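Local coordinates for protein SusD homolog (Bacteroides thetaiotaomicron, PDB 3EHM) that probably binds mucin O-glycans as a SusD-like outer-membrane lipoprotein, so helping this gut symbiont to use them, at residues N373-F376 and Q377-G380; G278-G282 and Y283-R287; N89-Y92 and Q93-S97. One frame throughout, in Å; residues are numbered along the deposited sequence.

Overall arrangement
From the N terminus the chain first reaches contact 3, inside the long helix 85-110, where it runs into a wider turn, next contact 2, where helix 274-282 ends and passes through a short loop into helix 287-291, and finally contact 1, at the end of helix 364-378. All three are local: each spans consecutive residues, they follow in series, and none nests in or crosses another. Contacts 1 and 2 nevertheless touch, their centres 15 Å apart, through a probable hydrogen bond between Ser375 and Arg287 and packing of Phe376 on Pro286. Contact 3 lies across the chain's centre, about 20 Å from contact 1 and about 21 Å from contact 2 between nearest atoms.

Contact 1: N373-F376 and Q377-G380; sequences NISF and QEQG
A Schellman motif closes helix 364-378, and the residues of its last turns, Asn373 to Phe376, meet Gln377 to Gly380 through backbone and side chains. The i to i+4 backbone bonds of the helix run from Gln377 N to Asn373 O, from Glu378 N to Ile374 O (2.8 Å) and from Gln379 N to Ser375 O (2.9 Å). Besides these bonds, the amides of Asn373 and Gln377 come together with their planes 61° apart, and Gln377 NE2 gives a weak hydrogen bond to Asn373 OD1 at 3.3 Å. Asn373 reaches this position because its CG stands anti to the backbone N (chi1 -176°), while the Gln377 chain runs extended beyond CG, which passes close to Asn373 O, and carries NE2 to Asn373 OD1. Gly380, the first residue beyond the helix, takes a positive phi of 65°, and its N binds Gln377 O at 3.1 Å; together these end helix 364-378, one of the many helices of this SusD-like protein, whose family belongs to the TPR clan. On the neighbouring side of the helix the Glu378 chain runs across Ile374, with Ile374 CG2 3.6 Å from Glu378 OE2. The other carboxylate oxygen, Glu378 OE1, turns toward Ser375 and shares a water with Ser375 OG, the water lying 2.8 Å from that hydroxyl. Neither polar group depends on the water alone: Glu378 OE1 also pairs with Ser345 OG of helix 344-356, and Ser375 OG with Arg287 NH1. Gln379, bent at chi2, brings its CG within 3.2 Å of Ser375 O, the oxygen that also accepts from Gln379 N. Phe376 leaves the helix on a different side, where its ring packs on Pro286 and meets the ring of Tyr387 in helix 384-388.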
loop_
_atom_site.group_PDB
_atom_site.type_symbol
_atom_site.label_atom_id
_atom_site.label_comp_id
_atom_site.label_asym_id
_atom_site.label_seq_id
_atom_site.Cartn_x
_atom_site.Cartn_y
_atom_site.Cartn_z
ATOM N N ASN A 373 9.442 12.772 11.902
ATOM C CA ASN A 373 10.872 12.779 12.195
ATOM C C ASN A 373 11.504 11.460 11.737
ATOM O O ASN A 373 12.550 11.447 11.086
ATOM C CB ASN A 373 11.083 12.961 13.701
ATOM C CG ASN A 373 12.545 13.068 14.080
ATOM O OD1 ASN A 373 12.952 12.596 15.141
ATOM N ND2 ASN A 373 13.340 13.698 13.226
ATOM N N ILE A 374 10.863 10.347 12.082
ATOM C CA ILE A 374 11.366 9.031 11.698
ATOM C C ILE A 374 11.383 8.883 10.175
ATOM O O ILE A 374 12.311 8.297 9.606
ATOM C CB ILE A 374 10.502 7.904 12.320
ATOM C CG1 ILE A 374 10.800 7.794 13.817
ATOM C CG2 ILE A 374 10.778 6.573 11.629
ATOM C CD1 ILE A 374 12.233 7.368 14.130
ATOM N N SER A 375 10.368 9.427 9.512
ATOM C CA SER A 375 10.308 9.334 8.060
ATOM C C SER A 375 11.478 10.079 7.434
ATOM O O SER A 375 12.087 9.594 6.483
ATOM C CB SER A 375 8.989 9.898 7.525
ATOM O OG SER A 375 8.988 9.886 6.105
ATOM N N PHE A 376 11.786 11.262 7.959
ATOM C CA PHE A 376 12.902 12.047 7.438
ATOM C C PHE A 376 14.189 11.247 7.599
ATOM O O PHE A 376 15.053 11.253 6.726
ATOM C CB PHE A 376 13.018 13.377 8.192
ATOM C CG PHE A 376 12.202 14.490 7.594
ATOM C CD1 PHE A 376 10.886 14.279 7.205
ATOM C CD2 PHE A 376 12.754 15.755 7.423
ATOM C CE1 PHE A 376 10.130 15.310 6.653
ATOM C CE2 PHE A 376 12.007 16.789 6.872
ATOM C CZ PHE A 376 10.692 16.567 6.486
ATOM N N GLN A 377 14.314 10.560 8.725
ATOM C CA GLN A 377 15.494 9.750 8.974
ATOM C C GLN A 377 15.527 8.576 8.005
ATOM O O GLN A 377 16.580 8.238 7.467
ATOM C CB GLN A 377 15.498 9.249 10.416
ATOM C CG GLN A 377 15.744 10.343 11.447
ATOM C CD GLN A 377 15.732 9.810 12.867
ATOM O OE1 GLN A 377 16.405 8.831 13.178
ATOM N NE2 GLN A 377 14.970 10.458 13.737
ATOM N N GLU A 378 14.373 7.962 7.772
ATOM C CA GLU A 378 14.294 6.833 6.850
ATOM C C GLU A 378 14.761 7.261 5.458
ATOM O O GLU A 378 15.446 6.510 4.765
ATOM C CB GLU A 378 12.852 6.303 6.770
ATOM C CG GLU A 378 12.309 5.801 8.096
ATOM C CD GLU A 378 10.857 5.341 8.035
ATOM O OE1 GLU A 378 10.062 5.895 7.247
ATOM O OE2 GLU A 378 10.503 4.432 8.803
ATOM N N GLN A 379 14.400 8.479 5.063
ATOM C CA GLN A 379 14.750 8.996 3.745
ATOM C C GLN A 379 16.081 9.744 3.692
ATOM O O GLN A 379 16.473 10.250 2.642
ATOM C CB GLN A 379 13.623 9.902 3.236
ATOM C CG GLN A 379 12.245 9.248 3.305
ATOM C CD GLN A 379 12.178 7.944 2.531
ATOM O OE1 GLN A 379 11.323 7.093 2.792
ATOM N NE2 GLN A 379 13.072 7.785 1.565
ATOM N N GLY A 380 16.767 9.818 4.826
ATOM C CA GLY A 380 18.050 10.497 4.870
ATOM C C GLY A 380 18.007 11.991 4.607
ATOM O O GLY A 380 18.977 12.558 4.109
HETATM O O HOH W 1 9.411 7.300 5.240
#

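Contact 2: G278-G282 and Y283-R287; sequences GYLDG and YKDPR
Tyr279 turns the edge of its ring to the face of Tyr283, an offset edge-to-face pair with centroids 5.6 Å apart and planes at 60°. The two side chains run side by side in the same direction, and Tyr279 CD1 comes within 3.7 Å of Tyr283 CZ. Their hydroxyls end on separate backbone carbonyls, that of Tyr279 on Tyr463 O and that of Tyr283 on Thr416 O. Helix 274-282 finishes here in a Schellman motif: Lys284 takes a positive phi, its N binding Asp281 O, and Asp285 N reaches Leu280 O at 2.8 Å. This return brings Asp285 over Leu280, whose CD2 packs 3.6 Å from the carboxylate carbon CG of Asp285. Asp285 also serves the next helix, since its OD1 accepts a capping bond from Arg287 N at 3.0 Å. The guanidinium approaches the carboxylate side-on and nearly in plane, Arg287 NE binding Asp285 OD1 (2.8 Å) and Arg287 NH2 binding Asp285 OD2 (2.7 Å). With three donors from Arg287 around a buried carboxylate, and a weak hydrogen bond between Asp285 OD2 and Tyr387 OH, Asp285 is likely to stay ionised and to balance the buried arginine charge.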
loop_
_atom_site.group_PDB
_atom_site.type_symbol
_atom_site.label_atom_id
_atom_site.label_comp_id
_atom_site.label_asym_id
_atom_site.label_seq_id
_atom_site.Cartn_x
_atom_site.Cartn_y
_atom_site.Cartn_z
ATOM N N GLY A 278 2.086 17.505 -5.568
ATOM C CA GLY A 278 1.395 18.648 -4.997
ATOM C C GLY A 278 1.692 18.856 -3.529
ATOM O O GLY A 278 1.934 19.987 -3.088
ATOM N N TYR A 279 1.662 17.771 -2.758
ATOM C CA TYR A 279 1.952 17.859 -1.332
ATOM C C TYR A 279 3.427 18.164 -1.078
ATOM O O TYR A 279 3.754 19.068 -0.315
ATOM C CB TYR A 279 1.557 16.556 -0.625
ATOM C CG TYR A 279 0.059 16.395 -0.452
ATOM C CD1 TYR A 279 -0.634 17.148 0.493
ATOM C CD2 TYR A 279 -0.671 15.533 -1.270
ATOM C CE1 TYR A 279 -2.017 17.054 0.621
ATOM C CE2 TYR A 279 -2.059 15.430 -1.153
ATOM C CZ TYR A 279 -2.726 16.198 -0.207
ATOM O OH TYR A 279 -4.104 16.131 -0.104
ATOM N N LEU A 280 4.318 17.417 -1.720
ATOM C CA LEU A 280 5.750 17.620 -1.522
ATOM C C LEU A 280 6.170 19.043 -1.857
ATOM O O LEU A 280 6.948 19.655 -1.126
ATOM C CB LEU A 280 6.551 16.621 -2.364
ATOM C CG LEU A 280 6.342 15.145 -2.006
ATOM C CD1 LEU A 280 7.110 14.259 -2.983
ATOM C CD2 LEU A 280 6.812 14.897 -0.581
ATOM N N ASP A 281 5.646 19.571 -2.960
ATOM C CA ASP A 281 5.970 20.932 -3.385
ATOM C C ASP A 281 5.398 21.980 -2.428
ATOM O O ASP A 281 6.122 22.832 -1.918
ATOM C CB ASP A 281 5.420 21.195 -4.788
ATOM C CG ASP A 281 5.776 22.581 -5.302
ATOM O OD1 ASP A 281 6.931 22.775 -5.739
ATOM O OD2 ASP A 281 4.907 23.480 -5.252
ATOM N N GLY A 282 4.091 21.913 -2.193
ATOM C CA GLY A 282 3.449 22.875 -1.314
ATOM C C GLY A 282 3.965 22.885 0.114
ATOM O O GLY A 282 4.004 23.933 0.762
ATOM N N TYR A 283 4.357 21.716 0.610
ATOM C CA TYR A 283 4.861 21.593 1.972
ATOM C C TYR A 283 6.360 21.872 2.048
ATOM O O TYR A 283 6.948 21.796 3.128
ATOM C CB TYR A 283 4.604 20.175 2.505
ATOM C CG TYR A 283 3.155 19.815 2.788
ATOM C CD1 TYR A 283 2.813 18.511 3.152
ATOM C CD2 TYR A 283 2.136 20.771 2.739
ATOM C CE1 TYR A 283 1.509 18.164 3.461
ATOM C CE2 TYR A 283 0.809 20.429 3.051
ATOM C CZ TYR A 283 0.509 19.120 3.413
ATOM O OH TYR A 283 -0.779 18.749 3.740
ATOM N N LYS A 284 6.976 22.195 0.912
ATOM C CA LYS A 284 8.416 22.440 0.877
ATOM C C LYS A 284 9.095 21.236 1.537
ATOM O O LYS A 284 9.962 21.373 2.407
ATOM C CB LYS A 284 8.755 23.737 1.623
ATOM C CG LYS A 284 8.172 24.988 0.966
ATOM C CD LYS A 284 8.775 26.264 1.555
ATOM C CE LYS A 284 8.411 27.487 0.715
ATOM N NZ LYS A 284 9.122 28.726 1.164
ATOM N N ASP A 285 8.678 20.052 1.093
ATOM C CA ASP A 285 9.157 18.773 1.611
ATOM C C ASP A 285 10.488 18.333 1.004
ATOM O O ASP A 285 10.593 18.151 -0.210
ATOM C CB ASP A 285 8.103 17.701 1.319
ATOM C CG ASP A 285 8.125 16.560 2.315
ATOM O OD1 ASP A 285 9.218 16.040 2.627
ATOM O OD2 ASP A 285 7.033 16.179 2.776
ATOM N N PRO A 286 11.522 18.146 1.844
ATOM C CA PRO A 286 12.831 17.716 1.341
ATOM C C PRO A 286 12.791 16.289 0.778
ATOM O O PRO A 286 13.753 15.823 0.168
ATOM C CB PRO A 286 13.722 17.828 2.572
ATOM C CG PRO A 286 12.774 17.492 3.688
ATOM C CD PRO A 286 11.547 18.290 3.312
ATOM N N ARG A 287 11.679 15.595 0.991
ATOM C CA ARG A 287 11.545 14.238 0.484
ATOM C C ARG A 287 11.271 14.238 -1.015
ATOM O O ARG A 287 11.383 13.205 -1.670
ATOM C CB ARG A 287 10.435 13.488 1.236
ATOM C CG ARG A 287 10.867 13.037 2.627
ATOM C CD ARG A 287 9.709 12.498 3.462
ATOM N NE ARG A 287 8.699 13.521 3.713
ATOM C CZ ARG A 287 7.666 13.365 4.533
ATOM N NH1 ARG A 287 7.502 12.221 5.191
ATOM N NH2 ARG A 287 6.803 14.352 4.702
#

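Contact 3: N89-Y92 and Q93-S97; sequences NYAY and QNFYS
This is a local contact along one helix, helix 85-110, in which Tyr90 and Asn94 meet on one flank and Tyr92 and Tyr96 on another. Asn94 ND2 sits 3.3 Å above the plane of the Tyr90 ring, over its centre, the amide and ring planes being steeply inclined at 70°. Asn94 ND2 also donates a hydrogen bond to Asn54 OD1 of helix 47-57. The same ring receives Gln93 OE1 at its edge, in plane, 3.7 Å from Tyr90 CD1. Beyond the ring, Tyr90 OH reaches Asp51, so both members of this pair tie the helix to helix 47-57. With an alanine in place of Tyr90, the Asn94 amide would probably lose the ring beneath it and Asp51 its hydroxyl partner. The i to i+4 bonds from Asn94 N to Tyr90 O (3.0 Å) and from Phe95 N to Ala91 O (2.8 Å) continue into residues 93-97, where the helix makes a wider pi-type turn. Tyr92 O there accepts two donors, Tyr96 N at 2.8 Å and Ser97 N at 3.0 Å, which approach from opposite faces of the carbonyl plane. With CG anti to the backbone N in both (chi1 -169° in Tyr92), the two tyrosines run side by side, their rings inclined obliquely at 39°. Tyr92 CZ touches Tyr96 CD2 at 3.6 Å, and Tyr96 further stacks on Trp133 and holds Ala144 O with its hydroxyl. Phe95 points to helix 116-140, packing against Val139 and Phe140.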
loop_
_atom_site.group_PDB
_atom_site.type_symbol
_atom_site.label_atom_id
_atom_site.label_comp_id
_atom_site.label_asym_id
_atom_site.label_seq_id
_atom_site.Cartn_x
_atom_site.Cartn_y
_atom_site.Cartn_z
ATOM N N ASN A 89 -7.949 -11.389 -13.309
ATOM C CA ASN A 89 -7.483 -12.740 -13.031
ATOM C C ASN A 89 -6.003 -12.603 -12.670
ATOM O O ASN A 89 -5.489 -13.277 -11.770
ATOM C CB ASN A 89 -7.642 -13.612 -14.274
ATOM C CG ASN A 89 -6.911 -14.926 -14.158
ATOM O OD1 ASN A 89 -5.961 -15.191 -14.899
ATOM N ND2 ASN A 89 -7.341 -15.761 -13.222
ATOM N N TYR A 90 -5.331 -11.705 -13.380
ATOM C CA TYR A 90 -3.914 -11.437 -13.169
ATOM C C TYR A 90 -3.724 -10.868 -11.761
ATOM O O TYR A 90 -2.803 -11.258 -11.043
ATOM C CB TYR A 90 -3.434 -10.449 -14.234
ATOM C CG TYR A 90 -1.945 -10.174 -14.274
ATOM C CD1 TYR A 90 -1.012 -11.192 -14.068
ATOM C CD2 TYR A 90 -1.472 -8.906 -14.603
ATOM C CE1 TYR A 90 0.364 -10.948 -14.197
ATOM C CE2 TYR A 90 -0.111 -8.652 -14.739
ATOM C CZ TYR A 90 0.803 -9.673 -14.537
ATOM O OH TYR A 90 2.148 -9.410 -14.698
ATOM N N ALA A 91 -4.619 -9.962 -11.370
ATOM C CA ALA A 91 -4.568 -9.338 -10.053
ATOM C C ALA A 91 -4.793 -10.370 -8.949
ATOM O O ALA A 91 -4.124 -10.344 -7.918
ATOM C CB ALA A 91 -5.617 -8.236 -9.958
ATOM N N TYR A 92 -5.740 -11.274 -9.167
ATOM C CA TYR A 92 -6.019 -12.310 -8.179
ATOM C C TYR A 92 -4.756 -13.146 -7.976
ATOM O O TYR A 92 -4.453 -13.571 -6.863
ATOM C CB TYR A 92 -7.162 -13.210 -8.651
ATOM C CG TYR A 92 -7.695 -14.136 -7.576
ATOM C CD1 TYR A 92 -8.517 -13.655 -6.560
ATOM C CD2 TYR A 92 -7.393 -15.495 -7.590
ATOM C CE1 TYR A 92 -9.032 -14.511 -5.583
ATOM C CE2 TYR A 92 -7.902 -16.360 -6.619
ATOM C CZ TYR A 92 -8.721 -15.863 -5.621
ATOM O OH TYR A 92 -9.238 -16.719 -4.668
ATOM N N GLN A 93 -4.017 -13.381 -9.054
ATOM C CA GLN A 93 -2.789 -14.160 -8.949
ATOM C C GLN A 93 -1.733 -13.395 -8.149
ATOM O O GLN A 93 -1.112 -13.939 -7.233
ATOM C CB GLN A 93 -2.222 -14.475 -10.339
ATOM C CG GLN A 93 -3.163 -15.240 -11.263
ATOM C CD GLN A 93 -2.549 -15.492 -12.634
ATOM O OE1 GLN A 93 -1.825 -14.651 -13.173
ATOM N NE2 GLN A 93 -2.849 -16.648 -13.209
ATOM N N ASN A 94 -1.537 -12.128 -8.501
ATOM C CA ASN A 94 -0.530 -11.297 -7.851
ATOM C C ASN A 94 -0.830 -10.916 -6.406
ATOM O O ASN A 94 0.089 -10.643 -5.635
ATOM C CB ASN A 94 -0.275 -10.035 -8.686
ATOM C CG ASN A 94 0.291 -10.353 -10.060
ATOM O OD1 ASN A 94 1.110 -11.266 -10.212
ATOM N ND2 ASN A 94 -0.132 -9.598 -11.065
ATOM N N PHE A 95 -2.107 -10.895 -6.036
ATOM C CA PHE A 95 -2.483 -10.544 -4.670
ATOM C C PHE A 95 -2.811 -11.748 -3.790
ATOM O O PHE A 95 -2.654 -11.679 -2.573
ATOM C CB PHE A 95 -3.697 -9.600 -4.665
ATOM C CG PHE A 95 -3.364 -8.160 -4.952
ATOM C CD1 PHE A 95 -3.899 -7.516 -6.067
ATOM C CD2 PHE A 95 -2.539 -7.437 -4.094
ATOM C CE1 PHE A 95 -3.619 -6.172 -6.322
ATOM C CE2 PHE A 95 -2.253 -6.088 -4.339
ATOM C CZ PHE A 95 -2.795 -5.455 -5.457
ATOM N N TYR A 96 -3.258 -12.851 -4.389
ATOM C CA TYR A 96 -3.645 -14.010 -3.585
ATOM C C TYR A 96 -3.115 -15.394 -3.953
ATOM O O TYR A 96 -2.471 -16.043 -3.132
ATOM C CB TYR A 96 -5.179 -14.094 -3.515
ATOM C CG TYR A 96 -5.717 -15.277 -2.722
ATOM C CD1 TYR A 96 -5.886 -15.202 -1.338
ATOM C CD2 TYR A 96 -6.045 -16.477 -3.359
ATOM C CE1 TYR A 96 -6.372 -16.296 -0.603
ATOM C CE2 TYR A 96 -6.524 -17.575 -2.637
ATOM C CZ TYR A 96 -6.686 -17.478 -1.260
ATOM O OH TYR A 96 -7.158 -18.562 -0.551
ATOM N N SER A 97 -3.391 -15.850 -5.172
ATOM C CA SER A 97 -3.001 -17.198 -5.572
ATOM C C SER A 97 -1.525 -17.542 -5.746
ATOM O O SER A 97 -1.134 -18.673 -5.457
ATOM C CB SER A 97 -3.779 -17.616 -6.829
ATOM O OG SER A 97 -3.407 -16.857 -7.965
#